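Saframycin Mx1 synthetase B (Legionella pneumophila subsp. pneumophila, PDB 3KXW) belongs to the ANL superfamily of AMP-binding enzymes and holds 5'-O-[(S)-(dodecanoyloxy)(hydroxy)phosphoryl]adenosine in a pocket. Local coordinates at residues His219-Ile224 and Thr293-Ala298; Asn197-Ser202 and Thr333-Gly338. All coordinates share one frame; numbering follows the deposited sequence.

Contact 1 (His219-Ile224 and Thr293-Ala298). With 1ZZ (5'-O-[(S)-(dodecanoyloxy)(hydroxy)phosphoryl]adenosine), chain B.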
# COMPACT_ATOMS: atom_id res chain seq x y z
N HIS A 219 1.98 -0.72 4.84
CA HIS A 219 1.79 -1.47 3.60
C HIS A 219 3.19 -1.55 2.94
O HIS A 219 4.00 -0.64 3.11
CB HIS A 219 0.79 -0.72 2.72
CG HIS A 219 0.59 -1.32 1.36
ND1 HIS A 219 1.30 -0.89 0.25
CD2 HIS A 219 -0.23 -2.30 0.92
CE1 HIS A 219 0.91 -1.58 -0.81
NE2 HIS A 219 -0.01 -2.44 -0.43
N ASP A 220 3.48 -2.63 2.23
CA ASP A 220 4.77 -2.81 1.58
C ASP A 220 5.31 -1.61 0.78
O ASP A 220 6.46 -1.24 0.94
CB ASP A 220 4.80 -4.09 0.73
CG ASP A 220 3.68 -4.14 -0.28
OD1 ASP A 220 3.03 -3.09 -0.52
OD2 ASP A 220 3.46 -5.24 -0.86
N MSE A 221 4.50 -1.00 -0.08
CA MSE A 221 4.99 0.09 -0.91
C MSE A 221 5.57 1.28 -0.12
O MSE A 221 6.67 1.75 -0.39
CB MSE A 221 3.88 0.57 -1.85
CG MSE A 221 4.39 1.15 -3.12
SE MSE A 221 3.04 1.09 -4.60
CE MSE A 221 1.65 2.07 -3.67
N GLY A 222 4.80 1.76 0.86
CA GLY A 222 5.21 2.90 1.66
C GLY A 222 6.35 2.56 2.62
O GLY A 222 7.11 3.45 3.01
N LEU A 223 6.48 1.29 3.00
CA LEU A 223 7.58 0.87 3.87
C LEU A 223 8.83 0.54 3.05
O LEU A 223 9.89 1.14 3.23
CB LEU A 223 7.16 -0.37 4.71
CG LEU A 223 8.31 -1.01 5.50
CD1 LEU A 223 8.97 -0.01 6.45
CD2 LEU A 223 7.85 -2.27 6.26
N ILE A 224 8.70 -0.42 2.12
CA ILE A 224 9.88 -0.95 1.43
C ILE A 224 10.37 0.02 0.35
O ILE A 224 11.55 0.33 0.27
CB ILE A 224 9.59 -2.34 0.85
CG1 ILE A 224 9.27 -3.33 2.01
CG2 ILE A 224 10.74 -2.84 -0.02
CD1 ILE A 224 8.85 -4.69 1.51
N THR A 293 9.69 10.60 -11.83
CA THR A 293 9.11 9.27 -11.72
C THR A 293 7.91 9.32 -10.79
O THR A 293 8.05 9.44 -9.57
CB THR A 293 10.10 8.25 -11.16
OG1 THR A 293 11.26 8.22 -12.00
CG2 THR A 293 9.47 6.85 -11.12
N ALA A 294 6.73 9.25 -11.39
CA ALA A 294 5.47 9.26 -10.64
C ALA A 294 4.95 7.85 -10.71
O ALA A 294 4.25 7.49 -11.69
CB ALA A 294 4.49 10.23 -11.27
N PHE A 295 5.30 7.01 -9.73
CA PHE A 295 4.97 5.59 -9.89
C PHE A 295 3.51 5.31 -9.55
O PHE A 295 2.88 6.05 -8.79
CB PHE A 295 5.94 4.68 -9.13
CG PHE A 295 5.89 4.85 -7.63
CD1 PHE A 295 6.79 5.69 -6.98
CD2 PHE A 295 4.96 4.15 -6.89
CE1 PHE A 295 6.73 5.85 -5.60
CE2 PHE A 295 4.90 4.30 -5.51
CZ PHE A 295 5.77 5.14 -4.86
N ASN A 296 2.97 4.29 -10.20
CA ASN A 296 1.58 3.96 -10.09
C ASN A 296 1.49 2.44 -9.99
O ASN A 296 1.66 1.74 -10.99
CB ASN A 296 0.83 4.46 -11.33
CG ASN A 296 -0.66 4.29 -11.23
OD1 ASN A 296 -1.17 3.61 -10.33
ND2 ASN A 296 -1.39 4.89 -12.17
N GLY A 297 1.26 1.95 -8.78
CA GLY A 297 1.18 0.52 -8.53
C GLY A 297 0.35 0.20 -7.29
O GLY A 297 0.08 1.10 -6.49
N ALA A 298 0.00 -1.08 -7.14
CA ALA A 298 -0.69 -1.67 -5.99
C ALA A 298 -2.14 -2.01 -6.31
O ALA A 298 -2.82 -2.71 -5.55
CB ALA A 298 -0.59 -0.81 -4.73
P 1ZZ B . 0.21 -6.06 -1.70
C1 1ZZ B . 10.47 3.97 -4.52
N1 1ZZ B . -1.52 -5.11 -7.81
O1 1ZZ B . 0.58 -3.64 -3.84
C2 1ZZ B . 9.08 3.37 -4.78
N2 1ZZ B . 0.19 -3.90 -8.58
O2 1ZZ B . 1.44 -5.07 -2.19
C3 1ZZ B . 9.16 1.99 -5.45
N3 1ZZ B . -2.99 -5.05 -9.98
O3 1ZZ B . 0.77 -7.31 -1.23
C4 1ZZ B . 7.83 1.24 -5.30
N4 1ZZ B . -1.94 -3.77 -11.73
O4 1ZZ B . -0.59 -5.32 -0.51
C5 1ZZ B . 7.69 0.07 -6.30
N5 1ZZ B . 0.18 -2.79 -11.57
O5 1ZZ B . -0.88 -6.33 -2.93
C6 1ZZ B . 6.28 -0.52 -6.14
O6 1ZZ B . -2.02 -5.76 -5.47
C7 1ZZ B . 5.73 -1.61 -7.10
O7 1ZZ B . -3.16 -7.90 -7.09
C8 1ZZ B . 4.26 -2.05 -6.97
O8 1ZZ B . -1.25 -9.06 -6.03
C9 1ZZ B . 4.15 -3.10 -5.85
C10 1ZZ B . 2.78 -3.12 -5.13
C11 1ZZ B . 2.91 -4.01 -3.86
C12 1ZZ B . 1.53 -4.61 -3.54
C13 1ZZ B . -0.46 -6.81 -4.19
C14 1ZZ B . -1.56 -6.91 -5.05
C15 1ZZ B . -1.25 -7.76 -6.33
C16 1ZZ B . -2.18 -7.40 -7.21
C17 1ZZ B . -2.22 -5.97 -6.96
C18 1ZZ B . -0.22 -4.53 -7.54
C19 1ZZ B . -0.88 -4.02 -9.61
C20 1ZZ B . -1.85 -4.76 -9.16
C21 1ZZ B . -3.07 -4.55 -11.19
C22 1ZZ B . -0.94 -3.52 -11.04

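Contact 2 (Asn197-Ser202 and Thr333-Gly338). With 1ZZ (5'-O-[(S)-(dodecanoyloxy)(hydroxy)phosphoryl]adenosine), chain B.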
# COMPACT_ATOMS: atom_id res chain seq x y z
N ASN A 197 17.75 -3.35 -3.84
CA ASN A 197 18.67 -3.14 -4.96
C ASN A 197 17.92 -3.08 -6.29
O ASN A 197 18.24 -2.28 -7.18
CB ASN A 197 19.70 -4.27 -5.03
CG ASN A 197 20.59 -4.16 -6.27
OD1 ASN A 197 21.30 -3.17 -6.44
ND2 ASN A 197 20.54 -5.18 -7.12
N LYS A 198 16.92 -3.95 -6.44
CA LYS A 198 16.13 -3.94 -7.65
C LYS A 198 15.38 -2.61 -7.81
O LYS A 198 15.31 -2.06 -8.91
CB LYS A 198 15.15 -5.11 -7.67
CG LYS A 198 15.81 -6.43 -8.03
CD LYS A 198 14.85 -7.58 -7.74
CE LYS A 198 15.28 -8.86 -8.45
NZ LYS A 198 16.62 -9.37 -8.05
N ILE A 199 14.84 -2.10 -6.71
CA ILE A 199 14.14 -0.81 -6.72
C ILE A 199 15.09 0.36 -7.04
O ILE A 199 14.81 1.18 -7.92
CB ILE A 199 13.43 -0.55 -5.36
CG1 ILE A 199 12.39 -1.65 -5.09
CG2 ILE A 199 12.79 0.85 -5.32
CD1 ILE A 199 11.80 -1.63 -3.67
N PHE A 200 16.20 0.44 -6.31
CA PHE A 200 17.18 1.50 -6.54
C PHE A 200 17.64 1.51 -7.99
O PHE A 200 17.78 2.57 -8.62
CB PHE A 200 18.38 1.34 -5.59
CG PHE A 200 19.35 2.48 -5.62
CD1 PHE A 200 19.26 3.50 -4.68
CD2 PHE A 200 20.36 2.53 -6.56
CE1 PHE A 200 20.17 4.56 -4.69
CE2 PHE A 200 21.27 3.58 -6.58
CZ PHE A 200 21.18 4.59 -5.64
N THR A 201 17.86 0.32 -8.52
CA THR A 201 18.38 0.19 -9.87
C THR A 201 17.34 0.49 -10.92
O THR A 201 17.59 1.27 -11.85
CB THR A 201 18.91 -1.21 -10.11
OG1 THR A 201 20.06 -1.41 -9.29
CG2 THR A 201 19.30 -1.39 -11.56
N SER A 202 16.17 -0.14 -10.77
CA SER A 202 15.11 -0.03 -11.78
C SER A 202 14.57 1.40 -11.86
O SER A 202 14.22 1.86 -12.94
CB SER A 202 13.98 -1.04 -11.48
OG SER A 202 14.46 -2.38 -11.58
N THR A 333 8.36 -9.54 -1.80
CA THR A 333 8.94 -8.40 -1.12
C THR A 333 8.29 -7.11 -1.59
O THR A 333 7.58 -6.47 -0.84
CB THR A 333 10.49 -8.36 -1.22
OG1 THR A 333 11.01 -9.56 -0.64
CG2 THR A 333 11.03 -7.22 -0.45
N LEU A 334 8.50 -6.74 -2.86
CA LEU A 334 7.74 -5.62 -3.39
C LEU A 334 7.75 -5.62 -4.90
O LEU A 334 6.80 -6.09 -5.51
CB LEU A 334 8.26 -4.28 -2.87
CG LEU A 334 7.40 -3.07 -3.27
CD1 LEU A 334 6.04 -3.11 -2.58
CD2 LEU A 334 8.15 -1.79 -2.92
N LEU A 335 8.81 -5.11 -5.50
CA LEU A 335 8.78 -4.78 -6.93
C LEU A 335 9.05 -5.99 -7.82
O LEU A 335 10.08 -6.63 -7.67
CB LEU A 335 9.81 -3.68 -7.23
CG LEU A 335 9.99 -3.25 -8.68
CD1 LEU A 335 8.70 -2.59 -9.24
CD2 LEU A 335 11.20 -2.31 -8.79
N VAL A 336 8.13 -6.26 -8.76
CA VAL A 336 8.22 -7.41 -9.68
C VAL A 336 8.42 -6.97 -11.13
O VAL A 336 9.29 -7.49 -11.82
CB VAL A 336 6.98 -8.33 -9.57
CG1 VAL A 336 6.98 -9.46 -10.63
CG2 VAL A 336 6.92 -8.93 -8.17
N THR A 337 7.62 -6.00 -11.58
CA THR A 337 7.78 -5.45 -12.93
C THR A 337 7.75 -3.93 -12.94
O THR A 337 7.10 -3.32 -12.11
CB THR A 337 6.67 -5.96 -13.93
OG1 THR A 337 5.40 -5.39 -13.60
CG2 THR A 337 6.55 -7.46 -13.89
N GLY A 338 8.45 -3.34 -13.90
CA GLY A 338 8.44 -1.91 -14.11
C GLY A 338 9.20 -1.57 -15.38
O GLY A 338 10.05 -2.34 -15.82
P 1ZZ B . 0.21 -6.06 -1.70
C1 1ZZ B . 10.47 3.97 -4.52
N1 1ZZ B . -1.52 -5.11 -7.81
O1 1ZZ B . 0.58 -3.64 -3.84
C2 1ZZ B . 9.08 3.37 -4.78
N2 1ZZ B . 0.19 -3.90 -8.58
O2 1ZZ B . 1.44 -5.07 -2.19
C3 1ZZ B . 9.16 1.99 -5.45
N3 1ZZ B . -2.99 -5.05 -9.98
O3 1ZZ B . 0.77 -7.31 -1.23
C4 1ZZ B . 7.83 1.24 -5.30
N4 1ZZ B . -1.94 -3.77 -11.73
O4 1ZZ B . -0.59 -5.32 -0.51
C5 1ZZ B . 7.69 0.07 -6.30
N5 1ZZ B . 0.18 -2.79 -11.57
O5 1ZZ B . -0.88 -6.33 -2.93
C6 1ZZ B . 6.28 -0.52 -6.14
O6 1ZZ B . -2.02 -5.76 -5.47
C7 1ZZ B . 5.73 -1.61 -7.10
O7 1ZZ B . -3.16 -7.90 -7.09
C8 1ZZ B . 4.26 -2.05 -6.97
O8 1ZZ B . -1.25 -9.06 -6.03
C9 1ZZ B . 4.15 -3.10 -5.85
C10 1ZZ B . 2.78 -3.12 -5.13
C11 1ZZ B . 2.91 -4.01 -3.86
C12 1ZZ B . 1.53 -4.61 -3.54
C13 1ZZ B . -0.46 -6.81 -4.19
C14 1ZZ B . -1.56 -6.91 -5.05
C15 1ZZ B . -1.25 -7.76 -6.33
C16 1ZZ B . -2.18 -7.40 -7.21
C17 1ZZ B . -2.22 -5.97 -6.96
C18 1ZZ B . -0.22 -4.53 -7.54
C19 1ZZ B . -0.88 -4.02 -9.61
C20 1ZZ B . -1.85 -4.76 -9.16
C21 1ZZ B . -3.07 -4.55 -11.19
C22 1ZZ B . -0.94 -3.52 -11.04

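Contact 1 (His219-Ile224 and Thr293-Ala298)
Met221, in the first turn of the helix that starts at Asp220, faces Ala298, just past strand 293-296, with the two CA atoms 7.8 Å apart. The backbones exchange no hydrogen bonds, and most of the bridging falls to the long side chain of Met221, a selenomethionine. Its CG lies anti to the backbone N (chi1 -152°), and a bend at chi3 turns the methyl CE onto the loop. There CE touches the CB of Ala298 at 3.8 Å and the carbonyl oxygen O of Gly297 at 3.4 Å. The selenium meets Phe295 at the ring edge, SE standing 5.1 Å from the ring centroid and 75° off its normal, a Met-aromatic contact. An unbranched, flexible chain suits this place, since it must fit an aromatic edge, a carbonyl and a methyl at once.

Phe295 offers a face to the ligand: C2, next to the methyl end of the dodecanoyl chain, lies over that face toward the rim, 3.5 Å from Phe295 CE1. The Phe295 side chain also touches Cys326 on the neighbouring strand 323-328. Glycine suits position 297 because the acyl chain passes close by at C8. Ala298 is small enough for its CB to lie 3.2 Å from ligand O1. His219 occupies the N-cap position, where its carbonyl O accepts from Leu223 N, while its imidazole reaches over to the ligand phosphate. Its NE2 gives a weak, strongly bent hydrogen bond to O4 on the phosphate, 2.9 Å long, and its CE1 is 4.3 Å from the CB of Ala298. The start of the helix and residues 295-298 thus form two walls of the ligand pocket of an AMP-binding domain, aromatic and apolar along the acyl chain and polar at the phosphate.

Contact 2 (Asn197-Ser202 and Thr333-Gly338)
Ile199 on helix 189-202 packs over Leu335 at the start of strand 335-338, the helix and strand segments running nearly parallel at 20° with their axes 9.1 Å apart. Leu335 supplies much of the bridge. Its CD2 settles against the helix backbone, 3.9 Å from Ile199 CA, and also reaches Lys198 O and Ser202 CB. The OG of Ser202 bonds back to Lys198 O at 2.8 Å, joining Ser202 N on the opposite face of that carbonyl, so its hydroxyl is satisfied within the helix while CB faces Leu335. The other methyl of Leu335, CD1, turns to ligand C7 at 3.8 Å.

Ile199, branched at CB, also serves two neighbours. With CG1 beside the backbone N (chi1 -60°), its CD1 extends to Leu334 CD2 at 3.7 Å, the two side chains crossing at about a right angle, while CG2 meets ligand C3 at 3.8 Å. Leu334 divides likewise, its CD1 lying 3.5 Å from ligand C11. Beyond Leu335, Val336 and Thr337 both face Tyr327 in a classic beta bulge. Helix-on-sheet packing by branched aliphatic residues here also lines the acyl-chain part of the ligand pocket.

In the fold
Contacts 1 and 2, with centres 10 Å apart, enclose one dodecanoyl chain of the bound ligand: Phe295 and Met221 approach it in contact 1, Ile199, Leu334 and Leu335 in contact 2. They touch directly where Leu334 CD1 packs 3.4 Å from Asp220 CG, and where Ile224 CD1 lies 3.2 Å from Thr333 O. Both also reach the same mixed sheet, in which strand 323-328 separates strands 293-296 and 335-338. Along the chain, contact 1 is nested within the loop that contact 2 closes. Cys326 O and Ala330 N, on and just after that middle strand, add hydrogen bonds to the ligand, as does Asp442 OD2.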